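Side-chain contacts in tartrate dehydrogenase/decarboxylase (Pseudomonas putida, PDB 3FLK), which oxidises (+)-tartrate to oxaloglycolate with NAD(+), converts meso-tartrate to D-glycerate and oxidatively decarboxylates D-malate to pyruvate: residues 178-183 / 215-220; 250-255 / 281-286; 308-313 / 318-323. The protein carries 1 engineered substitution. All blocks are in the same frame, centred on the assembly; numbering follows the deposited sequence.

Contact 1 of 3, residues 178-183 / 215-220; sequences LAEKRE and PHVSWD. With SO4 (sulfate ion), chain M.
A179 and E180, in the last turn of helix 165-181, meet H216 and V217 on the approach to strand 218-223, at an outer edge of the chain's large mixed sheet. A hydrogen bond and a small apolar contact carry most of the join. E180 starts extended, its CG anti to the backbone N (chi1 -178°), and then bends at the next bond, which turns the carboxylate toward H216. H216 ND1 donates to E180 OE2 over 2.9 Å with an N-H...O angle of 161°. E180 OE2 lies near the ring plane, at the imidazole edge, and accepts the bond on its syn side, somewhat out of the carboxylate plane; the carboxylate and ring planes stand 54° apart. The other oxygen, E180 OE1, accepts a bond from a water at 2.6 Å, and that water in turn accepts from H216 N at 2.9 Å. Both carboxylate oxygens therefore reach the same residue, one directly and one through water. E180 OE1 also lies 3.6 Å from V217 CG2. The second branch, V217 CG1, stands anti to its own backbone N and meets A179 CB at 4.0 Å; both side chains also rest on V187 of strand 186-191. Just past the helix, E183 N donates to O4 of a sulfate, probably from the crystallisation liquor, at 2.8 Å, while sulfate O1 sits over one face of the R182 guanidinium. R182 NE is salt-bridged to D239, and K185 NZ bonds the carbonyl oxygens of E180 and R182. Helix 165-181 leads into strand 186-191, and its end here packs against the entry to edge strand 218-223, parallel neighbour of 186-191 and joined to it through helix 199-211 in a beta-alpha-beta crossover of the alpha/beta fold.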
loop_
_atom_site.group_PDB
_atom_site.type_symbol
_atom_site.label_atom_id
_atom_site.label_comp_id
_atom_site.label_asym_id
_atom_site.label_seq_id
_atom_site.Cartn_x
_atom_site.Cartn_y
_atom_site.Cartn_z
ATOM N N LEU A 178 15.241 14.727 -11.388
ATOM C CA LEU A 178 15.986 13.491 -11.145
ATOM C C LEU A 178 15.886 12.539 -12.336
ATOM O O LEU A 178 16.898 12.012 -12.800
ATOM C CB LEU A 178 15.496 12.810 -9.857
ATOM C CG LEU A 178 16.272 11.612 -9.291
ATOM C CD1 LEU A 178 17.675 11.998 -8.853
ATOM C CD2 LEU A 178 15.507 11.004 -8.121
ATOM N N ALA A 179 14.664 12.341 -12.831
ATOM C CA ALA A 179 14.412 11.508 -14.003
ATOM C C ALA A 179 15.187 11.989 -15.233
ATOM O O ALA A 179 15.706 11.176 -15.995
ATOM C CB ALA A 179 12.928 11.451 -14.305
ATOM N N GLU A 180 15.259 13.307 -15.409
ATOM C CA GLU A 180 15.990 13.921 -16.521
ATOM C C GLU A 180 17.477 13.536 -16.508
ATOM O O GLU A 180 18.070 13.296 -17.561
ATOM C CB GLU A 180 15.814 15.447 -16.491
ATOM C CG GLU A 180 16.491 16.219 -17.636
ATOM C CD GLU A 180 15.853 15.972 -18.995
ATOM O OE1 GLU A 180 14.608 15.924 -19.074
ATOM O OE2 GLU A 180 16.600 15.840 -19.991
ATOM N N LYS A 181 18.058 13.464 -15.311
ATOM C CA LYS A 181 19.467 13.101 -15.129
ATOM C C LYS A 181 19.733 11.611 -15.341
ATOM O O LYS A 181 20.871 11.208 -15.604
ATOM C CB LYS A 181 19.942 13.482 -13.727
ATOM C CG LYS A 181 20.064 14.965 -13.452
ATOM C CD LYS A 181 21.004 15.194 -12.276
ATOM C CE LYS A 181 20.782 16.539 -11.610
ATOM N NZ LYS A 181 19.657 16.489 -10.629
ATOM N N ARG A 182 18.690 10.796 -15.206
ATOM C CA ARG A 182 18.829 9.341 -15.277
ATOM C C ARG A 182 18.726 8.818 -16.708
ATOM O O ARG A 182 18.252 9.525 -17.597
ATOM C CB ARG A 182 17.812 8.660 -14.353
ATOM C CG ARG A 182 18.140 8.836 -12.870
ATOM C CD ARG A 182 17.009 8.369 -11.959
ATOM N NE ARG A 182 16.883 6.911 -11.909
ATOM C CZ ARG A 182 17.524 6.122 -11.047
ATOM N NH1 ARG A 182 18.356 6.636 -10.147
ATOM N NH2 ARG A 182 17.332 4.810 -11.088
ATOM N N GLU A 183 19.183 7.585 -16.918
ATOM C CA GLU A 183 19.239 6.976 -18.250
ATOM C C GLU A 183 17.859 6.681 -18.850
ATOM O O GLU A 183 17.660 6.836 -20.058
ATOM C CB GLU A 183 20.090 5.700 -18.218
ATOM C CG GLU A 183 20.732 5.318 -19.559
ATOM C CD GLU A 183 21.973 6.143 -19.900
ATOM O OE1 GLU A 183 22.705 6.557 -18.971
ATOM O OE2 GLU A 183 22.224 6.370 -21.106
ATOM N N PRO A 215 10.035 17.622 -21.907
ATOM C CA PRO A 215 9.807 16.878 -23.147
ATOM C C PRO A 215 10.537 15.528 -23.217
ATOM O O PRO A 215 10.032 14.601 -23.850
ATOM C CB PRO A 215 10.325 17.832 -24.235
ATOM C CG PRO A 215 11.212 18.801 -23.524
ATOM C CD PRO A 215 10.601 18.959 -22.169
ATOM N N HIS A 216 11.695 15.418 -22.566
ATOM C CA HIS A 216 12.489 14.182 -22.606
ATOM C C HIS A 216 11.969 13.084 -21.673
ATOM O O HIS A 216 12.251 11.899 -21.885
ATOM C CB HIS A 216 13.965 14.455 -22.288
ATOM C CG HIS A 216 14.582 15.538 -23.118
ATOM N ND1 HIS A 216 15.507 16.424 -22.610
ATOM C CD2 HIS A 216 14.401 15.886 -24.415
ATOM C CE1 HIS A 216 15.874 17.266 -23.560
ATOM N NE2 HIS A 216 15.219 16.960 -24.665
ATOM N N VAL A 217 11.218 13.477 -20.647
ATOM C CA VAL A 217 10.757 12.536 -19.622
ATOM C C VAL A 217 9.412 11.882 -19.961
ATOM O O VAL A 217 8.406 12.558 -20.186
ATOM C CB VAL A 217 10.719 13.193 -18.211
ATOM C CG1 VAL A 217 10.233 12.204 -17.154
ATOM C CG2 VAL A 217 12.096 13.721 -17.835
ATOM N N SER A 218 9.425 10.555 -20.007
ATOM C CA SER A 218 8.220 9.750 -20.132
ATOM C C SER A 218 7.543 9.681 -18.760
ATOM O O SER A 218 8.216 9.509 -17.742
ATOM C CB SER A 218 8.602 8.348 -20.614
ATOM O OG SER A 218 7.494 7.468 -20.618
ATOM N N TRP A 219 6.222 9.832 -18.720
ATOM C CA TRP A 219 5.513 9.787 -17.439
ATOM C C TRP A 219 4.177 9.051 -17.493
ATOM O O TRP A 219 3.463 9.101 -18.497
ATOM C CB TRP A 219 5.352 11.194 -16.838
ATOM C CG TRP A 219 4.154 11.960 -17.330
ATOM C CD1 TRP A 219 4.050 12.650 -18.506
ATOM C CD2 TRP A 219 2.895 12.118 -16.657
ATOM N NE1 TRP A 219 2.802 13.223 -18.609
ATOM C CE2 TRP A 219 2.074 12.914 -17.489
ATOM C CE3 TRP A 219 2.380 11.663 -15.435
ATOM C CZ2 TRP A 219 0.766 13.265 -17.139
ATOM C CZ3 TRP A 219 1.076 12.012 -15.087
ATOM C CH2 TRP A 219 0.285 12.806 -15.939
ATOM N N ASP A 220 3.856 8.363 -16.402
ATOM C CA ASP A 220 2.555 7.717 -16.250
ATOM C C ASP A 220 2.044 7.858 -14.816
ATOM O O ASP A 220 2.824 8.085 -13.885
ATOM C CB ASP A 220 2.616 6.243 -16.677
ATOM C CG ASP A 220 3.360 5.360 -15.682
ATOM O OD1 ASP A 220 2.823 4.292 -15.321
ATOM O OD2 ASP A 220 4.477 5.721 -15.261
HETATM S S SO4 M . 20.992 6.079 -13.957
HETATM O O1 SO4 M . 19.598 5.650 -13.912
HETATM O O2 SO4 M . 21.299 6.854 -12.757
HETATM O O3 SO4 M . 21.858 4.905 -14.019
HETATM O O4 SO4 M . 21.216 6.904 -15.139
HETATM O O HOH W 1 13.040 17.214 -20.693
#

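Contact 2 of 3, residues 250-255 / 281-286; sequences ILSDLG and EPVHGS. With NAI (1,4-dihydronicotinamide adenine dinucleotide), chain F.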
loop_
_atom_site.group_PDB
_atom_site.type_symbol
_atom_site.label_atom_id
_atom_site.label_comp_id
_atom_site.label_asym_id
_atom_site.label_seq_id
_atom_site.Cartn_x
_atom_site.Cartn_y
_atom_site.Cartn_z
ATOM N N ILE A 250 4.404 3.707 2.126
ATOM C CA ILE A 250 4.016 2.334 1.784
ATOM C C ILE A 250 4.943 1.698 0.739
ATOM O O ILE A 250 5.441 0.582 0.933
ATOM C CB ILE A 250 2.544 2.261 1.308
ATOM C CG1 ILE A 250 1.590 2.630 2.453
ATOM C CG2 ILE A 250 2.213 0.865 0.765
ATOM C CD1 ILE A 250 0.212 3.100 1.996
ATOM N N LEU A 251 5.179 2.418 -0.355
ATOM C CA LEU A 251 5.962 1.897 -1.476
ATOM C C LEU A 251 7.428 1.635 -1.122
ATOM O O LEU A 251 8.059 0.762 -1.715
ATOM C CB LEU A 251 5.851 2.828 -2.692
ATOM C CG LEU A 251 4.471 2.968 -3.356
ATOM C CD1 LEU A 251 4.492 4.082 -4.396
ATOM C CD2 LEU A 251 3.982 1.659 -3.972
ATOM N N SER A 252 7.949 2.376 -0.146
ATOM C CA SER A 252 9.341 2.230 0.296
ATOM C C SER A 252 9.574 1.138 1.350
ATOM O O SER A 252 10.713 0.907 1.757
ATOM C CB SER A 252 9.905 3.573 0.772
ATOM O OG SER A 252 9.201 4.062 1.900
ATOM N N ASP A 253 8.504 0.490 1.810
ATOM C CA ASP A 253 8.638 -0.784 2.525
ATOM C C ASP A 253 8.405 -1.941 1.556
ATOM O O ASP A 253 9.112 -2.951 1.596
ATOM C CB ASP A 253 7.674 -0.884 3.715
ATOM C CG ASP A 253 8.335 -0.545 5.049
ATOM O OD1 ASP A 253 9.295 0.254 5.070
ATOM O OD2 ASP A 253 7.882 -1.073 6.089
ATOM N N LEU A 254 7.425 -1.772 0.669
ATOM C CA LEU A 254 7.062 -2.803 -0.303
ATOM C C LEU A 254 8.178 -3.099 -1.308
ATOM O O LEU A 254 8.503 -4.267 -1.554
ATOM C CB LEU A 254 5.774 -2.415 -1.039
ATOM C CG LEU A 254 5.244 -3.384 -2.100
ATOM C CD1 LEU A 254 4.897 -4.736 -1.498
ATOM C CD2 LEU A 254 4.033 -2.792 -2.793
ATOM N N GLY A 255 8.744 -2.043 -1.889
ATOM C CA GLY A 255 9.847 -2.157 -2.848
ATOM C C GLY A 255 11.017 -3.004 -2.361
ATOM O O GLY A 255 11.356 -4.007 -2.992
ATOM N N GLU A 281 18.779 8.452 7.477
ATOM C CA GLU A 281 18.254 7.402 8.339
ATOM C C GLU A 281 17.862 6.182 7.510
ATOM O O GLU A 281 17.617 6.301 6.306
ATOM C CB GLU A 281 17.023 7.910 9.111
ATOM C CG GLU A 281 15.831 8.250 8.213
ATOM C CD GLU A 281 14.526 8.469 8.956
ATOM O OE1 GLU A 281 14.347 7.938 10.073
ATOM O OE2 GLU A 281 13.661 9.179 8.404
ATOM N N PRO A 282 17.806 4.997 8.142
ATOM C CA PRO A 282 17.183 3.870 7.458
ATOM C C PRO A 282 15.679 4.066 7.268
ATOM O O PRO A 282 15.056 4.852 7.988
ATOM C CB PRO A 282 17.444 2.693 8.401
ATOM C CG PRO A 282 17.742 3.289 9.719
ATOM C CD PRO A 282 18.339 4.628 9.467
ATOM N N VAL A 283 15.112 3.364 6.291
ATOM C CA VAL A 283 13.662 3.311 6.128
ATOM C C VAL A 283 13.011 2.642 7.351
ATOM O O VAL A 283 11.974 3.099 7.837
ATOM C CB VAL A 283 13.250 2.580 4.821
ATOM C CG1 VAL A 283 11.738 2.371 4.763
ATOM C CG2 VAL A 283 13.714 3.363 3.596
ATOM N N HIS A 284 13.645 1.583 7.855
ATOM C CA HIS A 284 13.086 0.780 8.955
ATOM C C HIS A 284 12.920 1.538 10.277
ATOM O O HIS A 284 13.543 2.574 10.497
ATOM C CB HIS A 284 13.902 -0.506 9.166
ATOM C CG HIS A 284 15.286 -0.278 9.701
ATOM N ND1 HIS A 284 15.529 0.212 10.967
ATOM C CD2 HIS A 284 16.501 -0.516 9.153
ATOM C CE1 HIS A 284 16.832 0.290 11.166
ATOM N NE2 HIS A 284 17.445 -0.149 10.081
ATOM N N GLY A 285 12.075 1.003 11.154
ATOM C CA GLY A 285 11.846 1.597 12.468
ATOM C C GLY A 285 12.746 1.038 13.552
ATOM O O GLY A 285 13.846 0.554 13.275
ATOM N N SER A 286 12.267 1.106 14.792
ATOM C CA SER A 286 13.049 0.699 15.965
ATOM C C SER A 286 13.060 -0.814 16.221
ATOM O O SER A 286 13.809 -1.288 17.079
ATOM C CB SER A 286 12.563 1.448 17.207
ATOM O OG SER A 286 11.195 1.182 17.452
HETATM P PA NAI F . 9.940 -1.717 11.949
HETATM O O1A NAI F . 10.592 -1.255 10.702
HETATM O O2A NAI F . 10.654 -1.256 13.154
HETATM O O5B NAI F . 9.888 -3.316 11.952
HETATM C C5B NAI F . 9.112 -4.057 11.037
HETATM C C4B NAI F . 9.665 -5.472 10.904
HETATM O O4B NAI F . 10.874 -5.446 10.169
HETATM C C3B NAI F . 9.972 -6.098 12.257
HETATM O O3B NAI F . 9.582 -7.450 12.220
HETATM C C2B NAI F . 11.478 -5.972 12.383
HETATM O O2B NAI F . 12.045 -7.034 13.115
HETATM C C1B NAI F . 11.954 -5.946 10.940
HETATM N N9A NAI F . 13.142 -5.090 10.784
HETATM C C8A NAI F . 13.179 -3.719 10.785
HETATM N N7A NAI F . 14.461 -3.331 10.612
HETATM C C5A NAI F . 15.240 -4.424 10.501
HETATM C C6A NAI F . 16.609 -4.589 10.315
HETATM N N6A NAI F . 17.407 -3.531 10.199
HETATM N N1A NAI F . 17.129 -5.866 10.239
HETATM C C2A NAI F . 16.307 -6.967 10.348
HETATM N N3A NAI F . 14.948 -6.788 10.528
HETATM C C4A NAI F . 14.424 -5.541 10.609
HETATM O O3 NAI F . 8.408 -1.196 11.893
HETATM P PN NAI F . 7.210 -1.501 12.930
HETATM O O1N NAI F . 7.401 -2.807 13.596
HETATM O O2N NAI F . 5.956 -1.292 12.170
HETATM O O5D NAI F . 7.342 -0.321 14.004
HETATM C C5D NAI F . 8.157 -0.433 15.153
HETATM C C4D NAI F . 8.374 0.945 15.776
HETATM O O4D NAI F . 9.202 1.730 14.939
HETATM C C3D NAI F . 7.087 1.738 15.967
HETATM O O3D NAI F . 7.191 2.421 17.192
HETATM C C2D NAI F . 7.085 2.733 14.820
HETATM O O2D NAI F . 6.401 3.921 15.139
HETATM C C1D NAI F . 8.576 2.966 14.627
HETATM N N1N NAI F . 8.989 3.403 13.279
HETATM C C2N NAI F . 9.824 4.482 13.201
HETATM C C3N NAI F . 10.278 4.940 11.970
HETATM C C7N NAI F . 11.396 5.943 11.933
HETATM O O7N NAI F . 12.024 6.331 13.136
HETATM N N7N NAI F . 11.776 6.453 10.762
HETATM C C4N NAI F . 9.872 4.281 10.809
HETATM C C5N NAI F . 9.024 3.177 10.894
HETATM C C6N NAI F . 8.586 2.740 12.144
HETATM O O HOH W 2 9.354 2.452 7.657
#
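V283 turns its CG1 anti to the backbone N (chi1 172°), which carries this methyl to helix 245-258, where D253, held away from a staggered position at chi1 -99°, brings OD1 to within 3.2 Å of it. The same V283 CG1 lies 3.5 Å from S252 O, a buried carbonyl oxygen with no polar partner in the model. S252 OG faces the methyl more loosely; its strongest partner is R108, and the carbonyls of G248 and D249 lie within hydrogen-bonding reach. A water 2.7 Å from V283 O lies between the segments, its bond to D253 OD1 weak. D253, by similarity a metal ligand, has its side chain about 4 Å from the bound magnesium, and V283 touches the oxalate. NADH is gripped on both sides of V283 in sequence: before it E281 OE1 accepts from carboxamide N7N at 3.0 Å, and after it G285 N donates to phosphate O1A at 2.7 Å and S286 N to ribose O4D at 3.1 Å. The H284 ring lies between P282 CB over one face and adenine N6A over the other, its rotation fixed by ND1 bonding G285 O (2.9 Å, 160°) in the carbonyl plane. With an alanine here, that carbonyl would probably lose its imidazole donor, and a gap would open between P282 and the adenine amino group. Helix 245-258 leans through L251 on helix 224-233 and through I250 and L254 on C228 and V232 of the second subunit, whereas strand 278-282 is backed at P282 by A300 and M301 of helix 299-313.

Contact 3 of 3, residues 308-313 / 318-323; sequences MLEFLG and RYQRAH. With SO4 (sulfate ion), chain J.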
loop_
_atom_site.group_PDB
_atom_site.type_symbol
_atom_site.label_atom_id
_atom_site.label_comp_id
_atom_site.label_asym_id
_atom_site.label_seq_id
_atom_site.Cartn_x
_atom_site.Cartn_y
_atom_site.Cartn_z
HETATM N N MSE A 308 24.651 10.369 2.813
HETATM C CA MSE A 308 25.005 11.575 3.558
HETATM C C MSE A 308 26.301 12.206 3.045
HETATM O O MSE A 308 26.375 13.425 2.871
HETATM C CB MSE A 308 25.109 11.263 5.054
HETATM C CG MSE A 308 25.426 12.463 5.930
HETATM SE SE MSE A 308 25.151 12.080 7.810
HETATM C CE MSE A 308 25.676 13.782 8.539
ATOM N N LEU A 309 27.310 11.371 2.800
ATOM C CA LEU A 309 28.599 11.842 2.293
ATOM C C LEU A 309 28.474 12.371 0.871
ATOM O O LEU A 309 29.076 13.389 0.527
ATOM C CB LEU A 309 29.657 10.733 2.359
ATOM C CG LEU A 309 30.067 10.206 3.739
ATOM C CD1 LEU A 309 31.223 9.220 3.598
ATOM C CD2 LEU A 309 30.438 11.337 4.701
ATOM N N GLU A 310 27.685 11.676 0.054
ATOM C CA GLU A 310 27.403 12.100 -1.313
ATOM C C GLU A 310 26.756 13.491 -1.328
ATOM O O GLU A 310 27.139 14.349 -2.128
ATOM C CB GLU A 310 26.507 11.071 -2.012
ATOM C CG GLU A 310 26.380 11.254 -3.523
ATOM C CD GLU A 310 25.528 10.179 -4.178
ATOM O OE1 GLU A 310 24.424 9.889 -3.668
ATOM O OE2 GLU A 310 25.959 9.623 -5.212
ATOM N N PHE A 311 25.797 13.710 -0.426
ATOM C CA PHE A 311 25.086 14.988 -0.332
ATOM C C PHE A 311 25.943 16.126 0.237
ATOM O O PHE A 311 25.874 17.259 -0.245
ATOM C CB PHE A 311 23.797 14.837 0.483
ATOM C CG PHE A 311 22.923 16.065 0.468
ATOM C CD1 PHE A 311 22.196 16.404 -0.671
ATOM C CD2 PHE A 311 22.832 16.885 1.589
ATOM C CE1 PHE A 311 21.389 17.543 -0.691
ATOM C CE2 PHE A 311 22.029 18.025 1.579
ATOM C CZ PHE A 311 21.308 18.354 0.436
ATOM N N LEU A 312 26.736 15.820 1.263
ATOM C CA LEU A 312 27.622 16.809 1.882
ATOM C C LEU A 312 28.799 17.190 0.989
ATOM O O LEU A 312 29.286 18.320 1.046
ATOM C CB LEU A 312 28.146 16.306 3.232
ATOM C CG LEU A 312 27.208 16.299 4.444
ATOM C CD1 LEU A 312 27.908 15.668 5.636
ATOM C CD2 LEU A 312 26.714 17.701 4.794
ATOM N N GLY A 313 29.245 16.248 0.162
ATOM C CA GLY A 313 30.434 16.432 -0.668
ATOM C C GLY A 313 30.334 17.563 -1.672
ATOM O O GLY A 313 31.275 18.350 -1.823
ATOM N N ARG A 318 36.528 13.548 -3.247
ATOM C CA ARG A 318 36.852 12.632 -2.150
ATOM C C ARG A 318 35.592 12.014 -1.534
ATOM O O ARG A 318 35.558 10.817 -1.236
ATOM C CB ARG A 318 37.657 13.354 -1.064
ATOM C CG ARG A 318 39.035 13.834 -1.501
ATOM C CD ARG A 318 39.705 14.639 -0.397
ATOM N NE ARG A 318 41.080 15.001 -0.736
ATOM C CZ ARG A 318 42.155 14.291 -0.398
ATOM N NH1 ARG A 318 42.030 13.166 0.296
ATOM N NH2 ARG A 318 43.364 14.707 -0.756
ATOM N N TYR A 319 34.564 12.841 -1.356
ATOM C CA TYR A 319 33.298 12.408 -0.768
ATOM C C TYR A 319 32.502 11.498 -1.697
ATOM O O TYR A 319 31.845 10.558 -1.239
ATOM C CB TYR A 319 32.467 13.616 -0.333
ATOM C CG TYR A 319 32.979 14.257 0.936
ATOM C CD1 TYR A 319 32.427 13.931 2.172
ATOM C CD2 TYR A 319 34.030 15.179 0.905
ATOM C CE1 TYR A 319 32.898 14.508 3.346
ATOM C CE2 TYR A 319 34.510 15.762 2.075
ATOM C CZ TYR A 319 33.939 15.418 3.292
ATOM O OH TYR A 319 34.403 15.988 4.454
ATOM N N GLN A 320 32.572 11.773 -2.999
ATOM C CA GLN A 320 31.915 10.936 -4.001
ATOM C C GLN A 320 32.550 9.547 -4.069
ATOM O O GLN A 320 31.843 8.542 -4.184
ATOM C CB GLN A 320 31.936 11.604 -5.379
ATOM C CG GLN A 320 31.073 10.901 -6.427
ATOM C CD GLN A 320 29.606 10.818 -6.026
ATOM O OE1 GLN A 320 28.972 11.832 -5.725
ATOM N NE2 GLN A 320 29.063 9.605 -6.017
ATOM N N ARG A 321 33.879 9.500 -3.993
ATOM C CA ARG A 321 34.615 8.238 -3.987
ATOM C C ARG A 321 34.352 7.447 -2.709
ATOM O O ARG A 321 34.296 6.220 -2.740
ATOM C CB ARG A 321 36.118 8.475 -4.158
ATOM C CG ARG A 321 36.530 8.877 -5.566
ATOM C CD ARG A 321 38.043 8.772 -5.753
ATOM N NE ARG A 321 38.774 9.774 -4.977
ATOM C CZ ARG A 321 39.180 10.949 -5.450
ATOM N NH1 ARG A 321 38.935 11.286 -6.712
ATOM N NH2 ARG A 321 39.838 11.788 -4.663
ATOM N N ALA A 322 34.199 8.160 -1.593
ATOM C CA ALA A 322 33.854 7.541 -0.314
ATOM C C ALA A 322 32.479 6.874 -0.384
ATOM O O ALA A 322 32.319 5.738 0.065
ATOM C CB ALA A 322 33.903 8.560 0.811
ATOM N N HIS A 323 31.504 7.580 -0.965
ATOM C CA HIS A 323 30.178 7.017 -1.229
ATOM C C HIS A 323 30.280 5.750 -2.073
ATOM O O HIS A 323 29.725 4.710 -1.712
ATOM C CB HIS A 323 29.269 8.036 -1.933
ATOM C CG HIS A 323 28.041 7.427 -2.539
ATOM N ND1 HIS A 323 28.018 6.905 -3.815
ATOM C CD2 HIS A 323 26.797 7.241 -2.035
ATOM C CE1 HIS A 323 26.814 6.427 -4.072
ATOM N NE2 HIS A 323 26.053 6.620 -3.009
HETATM S S SO4 J . 23.233 4.975 -4.547
HETATM O O1 SO4 J . 21.778 4.890 -4.643
HETATM O O2 SO4 J . 23.706 6.116 -5.326
HETATM O O3 SO4 J . 23.632 5.148 -3.155
HETATM O O4 SO4 J . 23.822 3.750 -5.083
HETATM O O HOH W 3 29.420 13.732 -3.837
#
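E310 faces Q320 and H323 across two antiparallel helices, and its OE2 serves both. Q320 NE2 donates to E310 OE2 over 3.2 Å at 170°, from within the amide plane and on the anti side of the carboxylate. The E310 and Q320 side chains lie alongside each other, pointing the same way. The carboxylate also stacks on the H323 imidazole, planes 19° apart, with E310 OE2 3.5 Å from H323 CE1 and over the ring's rim. Deeper in, L309 splits its branches: CD1 meets A322 CB at 3.9 Å and CD2 meets Y319 CD1 at 4.1 Å. G313 CA packs at 3.5 Å on Y319 CB, and a side chain at the glycine would collide with that CB. One shell out, a water bridges E310 O and Q320 OE1, and Q320 NE2 finds its stronger partner in D324. H323 NE2 donates at the ring edge to a sulfate, probably from the crystallisation liquor, that W303 and R111 also bind. L37 covers L309, Y319 and A322, while the rings of F6 and Y319 meet nearly at right angles. The segment axes run 8.0 Å apart at 166°, and only a short connection separates helices 299-313 and 317-336: this is a tightly packed alpha-helical hairpin.

In the fold
The three contacts follow one another along the chain, each closing before the next opens, with centres 23 to 25 Å apart and no touch between them. Contacts 1 and 2 belong to the same ten-strand mixed sheet: contact 1 at strand 218-223, one of its two outermost, contact 2 at the inner strand 278-282, where cofactor, magnesium and oxalate gather. Contact 3 is a pair of helices, the first of which follows strand 278-282 in sequence and packs on it and on strand 6-13; the nearest atoms of contacts 2 and 3 are about 7 Å apart. Contact 2 thus forms part of the active site, while contacts 1 and 3 are structural packing away from it.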